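PDB 6CSJ: glycerol dehydrogenase from Bacillus coagulans, which probably catalyses the NAD-dependent oxidation of glycerol to dihydroxyacetone, and in this double mutant has an acquired D-lactate dehydrogenase activity. Local coordinates for residues Lys10-Pro15 with Pro147-Met152; Ala100-Tyr105 with Glu139-Pro144; Pro161-Val166 with His268-Glu273; Ile200-Leu205 with Asn237-Gly242. The protein carries 2 engineered substitutions. All blocks are in the same frame, centred on the assembly; numbering follows the deposited sequence.

Contact 1: residues Lys10-Pro15 with Pro147-Met152; sequences KFIQGP and PTFVIM
Ile12 sits mid-way along a parallel strand pair, its N bonded to Val150 O at 2.8 Å and its O accepting from Met152 N at 2.7 Å. The ladder runs on in both directions: Lys10 N to Thr148 O, Val150 N to Lys10 O and Gly14 N to Met152 O. The strand axes approach to 4.7 Å, their directions 10° apart, and strand 10-14 closes this edge of the six-stranded Rossmann-like sheet. Weaker CA-H...O contacts fill the gaps, such as Phe149 CA to Lys10 O at 3.3 Å.

On one face of the sheet the methylene chain of Lys10 lies alongside the Phe149 ring, Lys10 CD 3.5 Å from Phe149 CE1. Both CG atoms stand anti to their carbonyl carbons (chi1 -54° and -61°), which sends the two groups the same way. Next to them Ile12 CD1 rests on Ile151 CG1.

On the other face Phe11 CE2 meets Met152 CG at 3.5 Å, with the sulfur making an oblique Met-aromatic contact. The five backbone bonds pair amides and carbonyls that face each other and so set the register, while the mostly apolar side chains seat the strand pair between helices 21-28 and 228-248.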
loop_
_atom_site.group_PDB
_atom_site.type_symbol
_atom_site.label_atom_id
_atom_site.label_comp_id
_atom_site.label_asym_id
_atom_site.label_seq_id
_atom_site.Cartn_x
_atom_site.Cartn_y
_atom_site.Cartn_z
ATOM N N LYS A 10 2.433 17.214 -1.764
ATOM C CA LYS A 10 1.680 17.469 -0.543
ATOM C C LYS A 10 0.949 16.204 -0.110
ATOM O O LYS A 10 0.388 15.494 -0.949
ATOM C CB LYS A 10 0.651 18.587 -0.740
ATOM C CG LYS A 10 1.197 19.895 -1.292
ATOM C CD LYS A 10 0.210 21.030 -1.083
ATOM C CE LYS A 10 0.544 22.248 -1.932
ATOM N NZ LYS A 10 1.901 22.821 -1.734
ATOM N N PHE A 11 0.975 15.927 1.196
ATOM C CA PHE A 11 0.158 14.873 1.786
ATOM C C PHE A 11 -0.747 15.553 2.813
ATOM O O PHE A 11 -0.259 16.214 3.732
ATOM C CB PHE A 11 1.014 13.753 2.401
ATOM C CG PHE A 11 0.242 12.817 3.283
ATOM C CD1 PHE A 11 0.132 13.078 4.632
ATOM C CD2 PHE A 11 -0.393 11.684 2.772
ATOM C CE1 PHE A 11 -0.613 12.247 5.468
ATOM C CE2 PHE A 11 -1.096 10.830 3.593
ATOM C CZ PHE A 11 -1.217 11.113 4.943
ATOM N N ILE A 12 -2.058 15.370 2.644
ATOM C CA ILE A 12 -3.088 16.163 3.326
ATOM C C ILE A 12 -4.069 15.209 4.000
ATOM O O ILE A 12 -4.627 14.326 3.339
ATOM C CB ILE A 12 -3.833 17.029 2.291
ATOM C CG1 ILE A 12 -2.893 18.081 1.694
ATOM C CG2 ILE A 12 -5.075 17.702 2.885
ATOM C CD1 ILE A 12 -3.231 18.417 0.261
ATOM N N GLN A 13 -4.288 15.383 5.301
ATOM C CA GLN A 13 -5.103 14.442 6.066
ATOM C C GLN A 13 -5.994 15.153 7.078
ATOM O O GLN A 13 -5.553 16.069 7.773
ATOM C CB GLN A 13 -4.197 13.431 6.781
ATOM C CG GLN A 13 -4.940 12.387 7.609
ATOM C CD GLN A 13 -4.017 11.421 8.315
ATOM O OE1 GLN A 13 -2.995 11.017 7.773
ATOM N NE2 GLN A 13 -4.380 11.040 9.529
ATOM N N GLY A 14 -7.232 14.689 7.179
ATOM C CA GLY A 14 -8.202 15.251 8.101
ATOM C C GLY A 14 -9.608 14.750 7.810
ATOM O O GLY A 14 -9.861 14.201 6.735
ATOM N N PRO A 15 -10.533 14.925 8.770
ATOM C CA PRO A 15 -11.918 14.509 8.519
ATOM C C PRO A 15 -12.622 15.452 7.538
ATOM O O PRO A 15 -12.408 16.679 7.595
ATOM C CB PRO A 15 -12.569 14.540 9.912
ATOM C CG PRO A 15 -11.745 15.473 10.712
ATOM C CD PRO A 15 -10.383 15.611 10.068
ATOM N N PRO A 147 2.572 11.105 -7.181
ATOM C CA PRO A 147 1.393 11.952 -7.382
ATOM C C PRO A 147 1.541 13.294 -6.686
ATOM O O PRO A 147 2.113 13.358 -5.591
ATOM C CB PRO A 147 0.254 11.151 -6.737
ATOM C CG PRO A 147 0.917 10.051 -5.948
ATOM C CD PRO A 147 2.202 9.774 -6.655
ATOM N N THR A 148 1.039 14.356 -7.318
ATOM C CA THR A 148 1.227 15.713 -6.815
ATOM C C THR A 148 0.672 15.870 -5.384
ATOM O O THR A 148 1.407 16.288 -4.500
ATOM C CB THR A 148 0.597 16.762 -7.767
ATOM O OG1 THR A 148 0.751 16.339 -9.134
ATOM C CG2 THR A 148 1.254 18.139 -7.590
ATOM N N PHE A 149 -0.601 15.526 -5.169
ATOM C CA PHE A 149 -1.226 15.555 -3.842
ATOM C C PHE A 149 -1.782 14.174 -3.513
ATOM O O PHE A 149 -2.348 13.507 -4.378
ATOM C CB PHE A 149 -2.435 16.513 -3.721
ATOM C CG PHE A 149 -2.160 17.980 -3.977
ATOM C CD1 PHE A 149 -0.875 18.520 -4.079
ATOM C CD2 PHE A 149 -3.247 18.859 -4.058
ATOM C CE1 PHE A 149 -0.688 19.880 -4.318
ATOM C CE2 PHE A 149 -3.060 20.219 -4.287
ATOM C CZ PHE A 149 -1.778 20.728 -4.417
ATOM N N VAL A 150 -1.643 13.783 -2.248
ATOM C CA VAL A 150 -2.382 12.677 -1.671
ATOM C C VAL A 150 -3.300 13.273 -0.595
ATOM O O VAL A 150 -2.824 14.015 0.267
ATOM C CB VAL A 150 -1.437 11.631 -1.050
ATOM C CG1 VAL A 150 -2.229 10.469 -0.461
ATOM C CG2 VAL A 150 -0.444 11.150 -2.100
ATOM N N ILE A 151 -4.596 12.951 -0.656
ATOM C CA ILE A 151 -5.596 13.488 0.269
ATOM C C ILE A 151 -6.318 12.359 1.003
ATOM O O ILE A 151 -6.936 11.516 0.361
ATOM C CB ILE A 151 -6.625 14.383 -0.463
ATOM C CG1 ILE A 151 -5.915 15.634 -1.011
ATOM C CG2 ILE A 151 -7.769 14.790 0.482
ATOM C CD1 ILE A 151 -6.794 16.553 -1.822
ATOM N N MET A 152 -6.251 12.367 2.340
ATOM C CA MET A 152 -6.863 11.332 3.176
ATOM C C MET A 152 -8.050 11.917 3.960
ATOM O O MET A 152 -7.868 12.645 4.946
ATOM C CB MET A 152 -5.832 10.737 4.155
ATOM C CG MET A 152 -4.537 10.241 3.533
ATOM S SD MET A 152 -4.728 9.046 2.193
ATOM C CE MET A 152 -5.146 7.544 3.079
#

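Contact 2: residues Ala100-Tyr105 with Glu139-Pro144; sequences AKAVGY and EYLMLP
The Tyr105 ring is met obliquely by three groups, Leu143 CD2, Pro144 CD and Leu141 CD1. Pro144 comes closest, its CD 3.5 Å from Tyr105 CD1, and the proline lies across the tyrosine at about a right angle. Leu143 CD2 reaches the root of the side chain, 3.8 Å from Tyr105 CB, while Leu141 CD1 stays farther off, near CE2. These residues join helix 94-106 of the nucleotide-binding domain to strand 137-142, the second strand of the beta hairpin that begins with 127-131, and to the residues just after it. The helix follows the glycine-rich turn after strand 87-92, which in this family typically meets the NAD pyrophosphate.

Tyr105 takes part because its CG is anti to the backbone N (chi1 171°), which swings the ring out from the helix toward the hairpin. One turn back, Lys101 offers its aliphatic root: Leu143 CD1 sits 3.5 Å from Lys101 CB and crosses that chain nearly at right angles. The lysine then leads away, and its NZ bonds to the carbonyl oxygens of Ser125 and Leu127, tying the helix to the start of the hairpin as well.

Leu143 is therefore shared, one methyl going to each helix residue. Cut back to alanine, this position would probably leave a gap between Lys101 and Tyr105, with the ring resting mainly on Pro144. Beside this wedge the helix presents Ala102, also touched by helix 70-82 through Ile73. Its CB lies 4.2 Å from Leu141 CD2.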
loop_
_atom_site.group_PDB
_atom_site.type_symbol
_atom_site.label_atom_id
_atom_site.label_comp_id
_atom_site.label_asym_id
_atom_site.label_seq_id
_atom_site.Cartn_x
_atom_site.Cartn_y
_atom_site.Cartn_z
ATOM N N ALA A 100 -5.803 7.107 -12.263
ATOM C CA ALA A 100 -5.610 8.556 -12.225
ATOM C C ALA A 100 -4.138 8.958 -12.409
ATOM O O ALA A 100 -3.842 9.932 -13.095
ATOM C CB ALA A 100 -6.157 9.129 -10.928
ATOM N N LYS A 101 -3.220 8.220 -11.800
ATOM C CA LYS A 101 -1.788 8.523 -11.929
ATOM C C LYS A 101 -1.323 8.334 -13.375
ATOM O O LYS A 101 -0.598 9.175 -13.916
ATOM C CB LYS A 101 -0.940 7.642 -11.007
ATOM C CG LYS A 101 -1.174 7.792 -9.509
ATOM C CD LYS A 101 -0.204 6.935 -8.718
ATOM C CE LYS A 101 -0.848 6.313 -7.495
ATOM N NZ LYS A 101 0.073 5.354 -6.804
ATOM N N ALA A 102 -1.745 7.223 -13.982
ATOM C CA ALA A 102 -1.478 6.938 -15.400
ATOM C C ALA A 102 -2.021 8.040 -16.327
ATOM O O ALA A 102 -1.298 8.521 -17.211
ATOM C CB ALA A 102 -2.060 5.581 -15.793
ATOM N N VAL A 103 -3.272 8.454 -16.100
ATOM C CA VAL A 103 -3.889 9.541 -16.882
ATOM C C VAL A 103 -3.093 10.841 -16.756
ATOM O O VAL A 103 -2.892 11.537 -17.749
ATOM C CB VAL A 103 -5.383 9.764 -16.513
ATOM C CG1 VAL A 103 -5.933 11.054 -17.106
ATOM C CG2 VAL A 103 -6.229 8.594 -16.995
ATOM N N GLY A 104 -2.638 11.167 -15.551
ATOM C CA GLY A 104 -1.837 12.373 -15.347
ATOM C C GLY A 104 -0.505 12.311 -16.054
ATOM O O GLY A 104 -0.030 13.316 -16.585
ATOM N N TYR A 105 0.095 11.124 -16.055
ATOM C CA TYR A 105 1.350 10.867 -16.772
ATOM C C TYR A 105 1.187 11.029 -18.292
ATOM O O TYR A 105 1.918 11.810 -18.910
ATOM C CB TYR A 105 1.880 9.465 -16.425
ATOM C CG TYR A 105 3.055 9.020 -17.264
ATOM C CD1 TYR A 105 4.226 9.791 -17.322
ATOM C CD2 TYR A 105 3.009 7.829 -17.984
ATOM C CE1 TYR A 105 5.299 9.397 -18.102
ATOM C CE2 TYR A 105 4.076 7.429 -18.773
ATOM C CZ TYR A 105 5.215 8.215 -18.833
ATOM O OH TYR A 105 6.278 7.822 -19.604
ATOM N N GLU A 139 1.513 -5.147 -16.464
ATOM C CA GLU A 139 2.825 -4.540 -16.195
ATOM C C GLU A 139 2.868 -3.541 -15.035
ATOM O O GLU A 139 1.834 -3.021 -14.606
ATOM C CB GLU A 139 3.369 -3.868 -17.452
ATOM C CG GLU A 139 2.472 -2.772 -18.039
ATOM C CD GLU A 139 3.173 -1.806 -18.943
ATOM O OE1 GLU A 139 4.329 -1.508 -18.673
ATOM O OE2 GLU A 139 2.592 -1.295 -19.933
ATOM N N TYR A 140 4.082 -3.288 -14.550
ATOM C CA TYR A 140 4.362 -2.201 -13.616
ATOM C C TYR A 140 4.741 -0.959 -14.410
ATOM O O TYR A 140 5.775 -0.932 -15.048
ATOM C CB TYR A 140 5.509 -2.576 -12.655
ATOM C CG TYR A 140 5.155 -3.688 -11.692
ATOM C CD1 TYR A 140 4.099 -3.538 -10.796
ATOM C CD2 TYR A 140 5.875 -4.893 -11.667
ATOM C CE1 TYR A 140 3.754 -4.551 -9.908
ATOM C CE2 TYR A 140 5.535 -5.914 -10.782
ATOM C CZ TYR A 140 4.471 -5.730 -9.909
ATOM O OH TYR A 140 4.101 -6.709 -9.027
ATOM N N LEU A 141 3.902 0.070 -14.359
ATOM C CA LEU A 141 4.196 1.356 -14.995
ATOM C C LEU A 141 4.863 2.281 -13.961
ATOM O O LEU A 141 4.206 2.767 -13.050
ATOM C CB LEU A 141 2.918 1.972 -15.557
ATOM C CG LEU A 141 3.007 3.347 -16.239
ATOM C CD1 LEU A 141 3.995 3.350 -17.394
ATOM C CD2 LEU A 141 1.631 3.846 -16.681
ATOM N N MET A 142 6.169 2.505 -14.132
ATOM C CA MET A 142 6.974 3.373 -13.277
ATOM C C MET A 142 6.735 4.795 -13.735
ATOM O O MET A 142 6.919 5.094 -14.904
ATOM C CB MET A 142 8.483 3.079 -13.392
ATOM C CG MET A 142 8.893 1.618 -13.349
ATOM S SD MET A 142 8.587 0.797 -11.776
ATOM C CE MET A 142 9.260 -0.820 -12.126
ATOM N N LEU A 143 6.339 5.675 -12.819
ATOM C CA LEU A 143 6.039 7.053 -13.167
ATOM C C LEU A 143 7.242 7.927 -12.872
ATOM O O LEU A 143 8.002 7.609 -11.969
ATOM C CB LEU A 143 4.814 7.530 -12.398
ATOM C CG LEU A 143 3.593 6.651 -12.628
ATOM C CD1 LEU A 143 2.485 7.059 -11.683
ATOM C CD2 LEU A 143 3.132 6.741 -14.082
ATOM N N PRO A 144 7.432 9.016 -13.639
ATOM C CA PRO A 144 8.541 9.940 -13.350
ATOM C C PRO A 144 8.415 10.670 -12.011
ATOM O O PRO A 144 9.431 11.042 -11.417
ATOM C CB PRO A 144 8.460 10.969 -14.495
ATOM C CG PRO A 144 7.608 10.354 -15.530
ATOM C CD PRO A 144 6.673 9.414 -14.843
#

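Contact 3: residues Pro161-Val166 with His268-Glu273; sequences PARLLV and HMYHGE
Arg163 and Glu273 form a two-pronged salt bridge between helix 162-173 and the start of helix 271-285, in the helical domain. The arginine grips side-on: NE donates to OE2 of Glu273 at 2.9 Å, with an N-H...O angle of 161° and close to the guanidinium plane, while NH2 reaches OE1 of Glu273 at a tilt. Both carboxylate oxygens use their syn lone pairs.

The Tyr270 ring makes up the rest of the tight part. Leu164 CD2 stands over one face in a CH-pi contact, 4.1 Å from the ring centroid. Arg163 NH2 lies over the opposite face, the guanidinium passing near the CE2 rim with its plane turned 37° from the ring. The extended arginine chain, CG anti to the backbone N (chi1 -172°), carries it across.

Beyond this the contact loosens toward solvent, where Arg163 NH2 approaches His268 O and the Met269 sulfur without bonding to either.

Tyr270 is also the N-cap residue of helix 271-285, and His271, next after it, touches Asp171, probably near the metal site known in relatives. Glu273 supplies the side-chain-to-N-cap half of a capping box: its OE1 accepts from Tyr270 N on the anti side, at 2.9 Å.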
loop_
_atom_site.group_PDB
_atom_site.type_symbol
_atom_site.label_atom_id
_atom_site.label_comp_id
_atom_site.label_asym_id
_atom_site.label_seq_id
_atom_site.Cartn_x
_atom_site.Cartn_y
_atom_site.Cartn_z
ATOM N N PRO A 161 -14.784 -1.208 6.127
ATOM C CA PRO A 161 -14.618 -2.282 7.131
ATOM C C PRO A 161 -13.229 -2.254 7.790
ATOM O O PRO A 161 -12.235 -2.004 7.104
ATOM C CB PRO A 161 -14.780 -3.574 6.311
ATOM C CG PRO A 161 -15.541 -3.182 5.100
ATOM C CD PRO A 161 -15.202 -1.736 4.811
ATOM N N ALA A 162 -13.177 -2.510 9.098
ATOM C CA ALA A 162 -11.926 -2.423 9.863
ATOM C C ALA A 162 -10.850 -3.404 9.389
ATOM O O ALA A 162 -9.654 -3.133 9.522
ATOM C CB ALA A 162 -12.190 -2.596 11.350
ATOM N N ARG A 163 -11.276 -4.533 8.833
ATOM C CA ARG A 163 -10.353 -5.483 8.216
ATOM C C ARG A 163 -9.373 -4.807 7.242
ATOM O O ARG A 163 -8.198 -5.189 7.180
ATOM C CB ARG A 163 -11.127 -6.587 7.476
ATOM C CG ARG A 163 -10.222 -7.698 6.980
ATOM C CD ARG A 163 -10.959 -8.765 6.218
ATOM N NE ARG A 163 -9.990 -9.696 5.645
ATOM C CZ ARG A 163 -10.212 -10.521 4.627
ATOM N NH1 ARG A 163 -11.388 -10.566 4.022
ATOM N NH2 ARG A 163 -9.226 -11.314 4.203
ATOM N N LEU A 164 -9.869 -3.828 6.488
ATOM C CA LEU A 164 -9.043 -3.086 5.537
ATOM C C LEU A 164 -8.012 -2.179 6.213
ATOM O O LEU A 164 -6.889 -2.051 5.715
ATOM C CB LEU A 164 -9.912 -2.287 4.565
ATOM C CG LEU A 164 -10.618 -3.119 3.475
ATOM C CD1 LEU A 164 -11.735 -2.310 2.822
ATOM C CD2 LEU A 164 -9.633 -3.619 2.409
ATOM N N LEU A 165 -8.377 -1.550 7.327
ATOM C CA LEU A 165 -7.428 -0.712 8.072
ATOM C C LEU A 165 -6.339 -1.592 8.698
ATOM O O LEU A 165 -5.150 -1.240 8.666
ATOM C CB LEU A 165 -8.127 0.115 9.165
ATOM C CG LEU A 165 -7.235 1.175 9.832
ATOM C CD1 LEU A 165 -6.915 2.323 8.881
ATOM C CD2 LEU A 165 -7.891 1.706 11.090
ATOM N N VAL A 166 -6.762 -2.733 9.245
ATOM C CA VAL A 166 -5.853 -3.712 9.847
ATOM C C VAL A 166 -4.891 -4.261 8.789
ATOM O O VAL A 166 -3.689 -4.366 9.045
ATOM C CB VAL A 166 -6.630 -4.858 10.535
ATOM C CG1 VAL A 166 -5.704 -5.996 10.943
ATOM C CG2 VAL A 166 -7.357 -4.321 11.768
ATOM N N HIS A 268 -7.827 -14.993 -1.508
ATOM C CA HIS A 268 -8.871 -14.274 -0.765
ATOM C C HIS A 268 -8.322 -13.337 0.351
ATOM O O HIS A 268 -9.077 -12.541 0.899
ATOM C CB HIS A 268 -9.917 -15.258 -0.207
ATOM C CG HIS A 268 -9.528 -15.908 1.085
ATOM N ND1 HIS A 268 -8.662 -16.983 1.151
ATOM C CD2 HIS A 268 -9.894 -15.644 2.364
ATOM C CE1 HIS A 268 -8.515 -17.355 2.412
ATOM N NE2 HIS A 268 -9.249 -16.556 3.169
ATOM N N MET A 269 -7.039 -13.451 0.696
ATOM C CA MET A 269 -6.414 -12.565 1.682
ATOM C C MET A 269 -5.915 -11.294 1.007
ATOM O O MET A 269 -5.438 -11.329 -0.127
ATOM C CB MET A 269 -5.224 -13.250 2.365
ATOM C CG MET A 269 -5.536 -14.592 3.017
ATOM S SD MET A 269 -6.835 -14.541 4.261
ATOM C CE MET A 269 -6.071 -13.589 5.577
ATOM N N TYR A 270 -6.009 -10.176 1.716
ATOM C CA TYR A 270 -5.554 -8.895 1.184
ATOM C C TYR A 270 -4.036 -8.771 1.220
ATOM O O TYR A 270 -3.348 -9.534 1.885
ATOM C CB TYR A 270 -6.199 -7.721 1.941
ATOM C CG TYR A 270 -7.715 -7.694 1.874
ATOM C CD1 TYR A 270 -8.391 -7.815 0.654
ATOM C CD2 TYR A 270 -8.476 -7.521 3.019
ATOM C CE1 TYR A 270 -9.777 -7.798 0.596
ATOM C CE2 TYR A 270 -9.857 -7.482 2.971
ATOM C CZ TYR A 270 -10.506 -7.618 1.756
ATOM O OH TYR A 270 -11.876 -7.599 1.683
ATOM N N HIS A 271 -3.541 -7.788 0.478
ATOM C CA HIS A 271 -2.116 -7.521 0.282
ATOM C C HIS A 271 -1.365 -7.448 1.612
ATOM O O HIS A 271 -0.432 -8.205 1.845
ATOM C CB HIS A 271 -1.962 -6.226 -0.536
ATOM C CG HIS A 271 -0.561 -5.918 -0.971
ATOM N ND1 HIS A 271 -0.097 -6.190 -2.243
ATOM C CD2 HIS A 271 0.460 -5.302 -0.319
ATOM C CE1 HIS A 271 1.158 -5.785 -2.345
ATOM N NE2 HIS A 271 1.517 -5.245 -1.195
ATOM N N GLY A 272 -1.805 -6.570 2.500
ATOM C CA GLY A 272 -1.098 -6.320 3.763
ATOM C C GLY A 272 -1.165 -7.457 4.773
ATOM O O GLY A 272 -0.258 -7.617 5.602
ATOM N N GLU A 273 -2.233 -8.243 4.707
ATOM C CA GLU A 273 -2.364 -9.450 5.524
ATOM C C GLU A 273 -1.270 -10.455 5.164
ATOM O O GLU A 273 -0.624 -11.023 6.043
ATOM C CB GLU A 273 -3.757 -10.072 5.354
ATOM C CG GLU A 273 -4.876 -9.193 5.915
ATOM C CD GLU A 273 -6.281 -9.681 5.585
ATOM O OE1 GLU A 273 -6.482 -10.354 4.546
ATOM O OE2 GLU A 273 -7.201 -9.359 6.368
HETATM O O HOH W 1 -6.826 -7.599 8.121
#

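Contact 4: residues Ile200-Leu205 with Asn237-Gly242; sequences IALAKL and NTYLSG
Leu202 and Leu240 both hold CG anti to the carbonyl carbon (chi1 -67° and -56°), and this brings their branches together between helices 197-221 and 228-248. Leu205, nearly one turn further along, turns the other way, CG anti to the backbone N, which sets its CD2 obliquely against Leu240 CD1. The Leu240 side chain ends against both: its CD2 is 3.9 Å from Leu202 CD2, the two chains crossing at about a right angle, and its CD1 is 3.9 Å from Leu205 CD2.

The segments cross at 136°, their axes coming within 8.1 Å. At the crossing the backbones come near, Leu202 CA to Leu240 CA 5.4 Å, and Leu240 CB lies 3.8 Å from Leu202 O. Tyr239 gives a looser, oblique touch to Leu202 CD1; its OH bonds to Ser7, and its ring meets Phe11. A wider pi-type turn at 237-240 leads into this region.

Shortening Leu240 to alanine is likely to open a gap between Leu202 and Leu205 and leave Leu205 without the partner that holds its branch.

The polar groups of Ser241 and Asn237 find partners elsewhere, and the two helices are joined here by van der Waals packing of apolar side chains, buried at Leu240 and open toward solvent at Leu205.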
loop_
_atom_site.group_PDB
_atom_site.type_symbol
_atom_site.label_atom_id
_atom_site.label_comp_id
_atom_site.label_asym_id
_atom_site.label_seq_id
_atom_site.Cartn_x
_atom_site.Cartn_y
_atom_site.Cartn_z
ATOM N N ILE A 200 14.745 6.078 6.468
ATOM C CA ILE A 200 14.867 5.045 7.510
ATOM C C ILE A 200 14.209 5.528 8.816
ATOM O O ILE A 200 13.538 4.752 9.494
ATOM C CB ILE A 200 16.342 4.543 7.686
ATOM C CG1 ILE A 200 16.408 3.249 8.490
ATOM C CG2 ILE A 200 17.239 5.576 8.351
ATOM C CD1 ILE A 200 15.784 2.061 7.796
ATOM N N ALA A 201 14.350 6.812 9.130
ATOM C CA ALA A 201 13.661 7.412 10.281
ATOM C C ALA A 201 12.128 7.357 10.163
ATOM O O ALA A 201 11.444 7.047 11.135
ATOM C CB ALA A 201 14.125 8.842 10.482
ATOM N N LEU A 202 11.599 7.646 8.974
ATOM C CA LEU A 202 10.155 7.537 8.720
ATOM C C LEU A 202 9.667 6.077 8.756
ATOM O O LEU A 202 8.579 5.797 9.261
ATOM C CB LEU A 202 9.771 8.215 7.398
ATOM C CG LEU A 202 9.942 9.743 7.376
ATOM C CD1 LEU A 202 9.641 10.315 6.006
ATOM C CD2 LEU A 202 9.063 10.447 8.401
ATOM N N ALA A 203 10.479 5.159 8.236
ATOM C CA ALA A 203 10.190 3.727 8.320
ATOM C C ALA A 203 10.143 3.228 9.776
ATOM O O ALA A 203 9.266 2.449 10.150
ATOM C CB ALA A 203 11.224 2.945 7.528
ATOM N N LYS A 204 11.095 3.686 10.581
ATOM C CA LYS A 204 11.167 3.340 12.011
ATOM C C LYS A 204 9.945 3.901 12.767
ATOM O O LYS A 204 9.293 3.183 13.538
ATOM C CB LYS A 204 12.516 3.834 12.596
ATOM C CG LYS A 204 12.763 3.694 14.096
ATOM C CD LYS A 204 12.662 2.270 14.596
ATOM C CE LYS A 204 12.860 2.169 16.103
ATOM N NZ LYS A 204 12.262 0.894 16.602
ATOM N N LEU A 205 9.617 5.168 12.521
ATOM C CA LEU A 205 8.412 5.764 13.110
ATOM C C LEU A 205 7.148 5.008 12.690
ATOM O O LEU A 205 6.228 4.857 13.489
ATOM C CB LEU A 205 8.292 7.237 12.743
ATOM C CG LEU A 205 7.094 7.998 13.327
ATOM C CD1 LEU A 205 7.177 8.129 14.846
ATOM C CD2 LEU A 205 6.997 9.362 12.658
ATOM N N ASN A 237 0.120 4.146 7.876
ATOM C CA ASN A 237 -0.235 3.245 6.777
ATOM C C ASN A 237 0.012 3.829 5.388
ATOM O O ASN A 237 0.202 3.074 4.436
ATOM C CB ASN A 237 -1.708 2.832 6.866
ATOM C CG ASN A 237 -1.981 1.838 7.984
ATOM O OD1 ASN A 237 -1.109 1.550 8.808
ATOM N ND2 ASN A 237 -3.208 1.307 8.019
ATOM N N THR A 238 0.001 5.157 5.267
ATOM C CA THR A 238 0.030 5.818 3.966
ATOM C C THR A 238 1.321 6.606 3.736
ATOM O O THR A 238 2.126 6.242 2.880
ATOM C CB THR A 238 -1.204 6.720 3.800
ATOM O OG1 THR A 238 -2.376 5.982 4.172
ATOM C CG2 THR A 238 -1.351 7.175 2.352
ATOM N N TYR A 239 1.544 7.674 4.484
ATOM C CA TYR A 239 2.731 8.484 4.230
ATOM C C TYR A 239 3.998 7.793 4.730
ATOM O O TYR A 239 4.906 7.543 3.949
ATOM C CB TYR A 239 2.617 9.876 4.840
ATOM C CG TYR A 239 3.697 10.817 4.350
ATOM C CD1 TYR A 239 3.575 11.434 3.113
ATOM C CD2 TYR A 239 4.841 11.082 5.097
ATOM C CE1 TYR A 239 4.554 12.271 2.610
ATOM C CE2 TYR A 239 5.827 11.954 4.604
ATOM C CZ TYR A 239 5.667 12.536 3.351
ATOM O OH TYR A 239 6.605 13.386 2.815
ATOM N N LEU A 240 4.038 7.473 6.021
ATOM C CA LEU A 240 5.246 6.929 6.650
ATOM C C LEU A 240 5.694 5.632 5.975
ATOM O O LEU A 240 6.872 5.484 5.624
ATOM C CB LEU A 240 5.029 6.655 8.142
ATOM C CG LEU A 240 4.556 7.776 9.063
ATOM C CD1 LEU A 240 4.513 7.294 10.510
ATOM C CD2 LEU A 240 5.445 9.003 8.914
ATOM N N SER A 241 4.751 4.703 5.811
ATOM C CA SER A 241 5.015 3.432 5.146
ATOM C C SER A 241 5.294 3.608 3.641
ATOM O O SER A 241 6.100 2.870 3.076
ATOM C CB SER A 241 3.828 2.484 5.327
ATOM O OG SER A 241 4.063 1.242 4.693
ATOM N N GLY A 242 4.604 4.558 3.002
ATOM C CA GLY A 242 4.806 4.862 1.592
ATOM C C GLY A 242 6.193 5.390 1.268
ATOM O O GLY A 242 6.872 4.853 0.387
#

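Overall arrangement
Contacts 1 and 2 belong to the N-terminal nucleotide-binding domain, contacts 3 and 4 to the helical one. Along the chain contact 2 is nested inside the loop closed by contact 1, and contact 4 inside that of contact 3. Contacts 1 and 2 have centres about 18 Å apart and touch where Pro147 meets Lys101; strand 137-142 leads on to strand 149-153. The domains join at contacts 1 and 4, about 15 Å apart between centres, where Phe11 and Met152 pack on Thr238 and Tyr239 of helix 228-248. That helix also reaches contact 3 through Asn237 near Leu165. It thus links the sheet edge to the helical domain, while contacts 2 and 3 lie on opposite sides of the chain's centre.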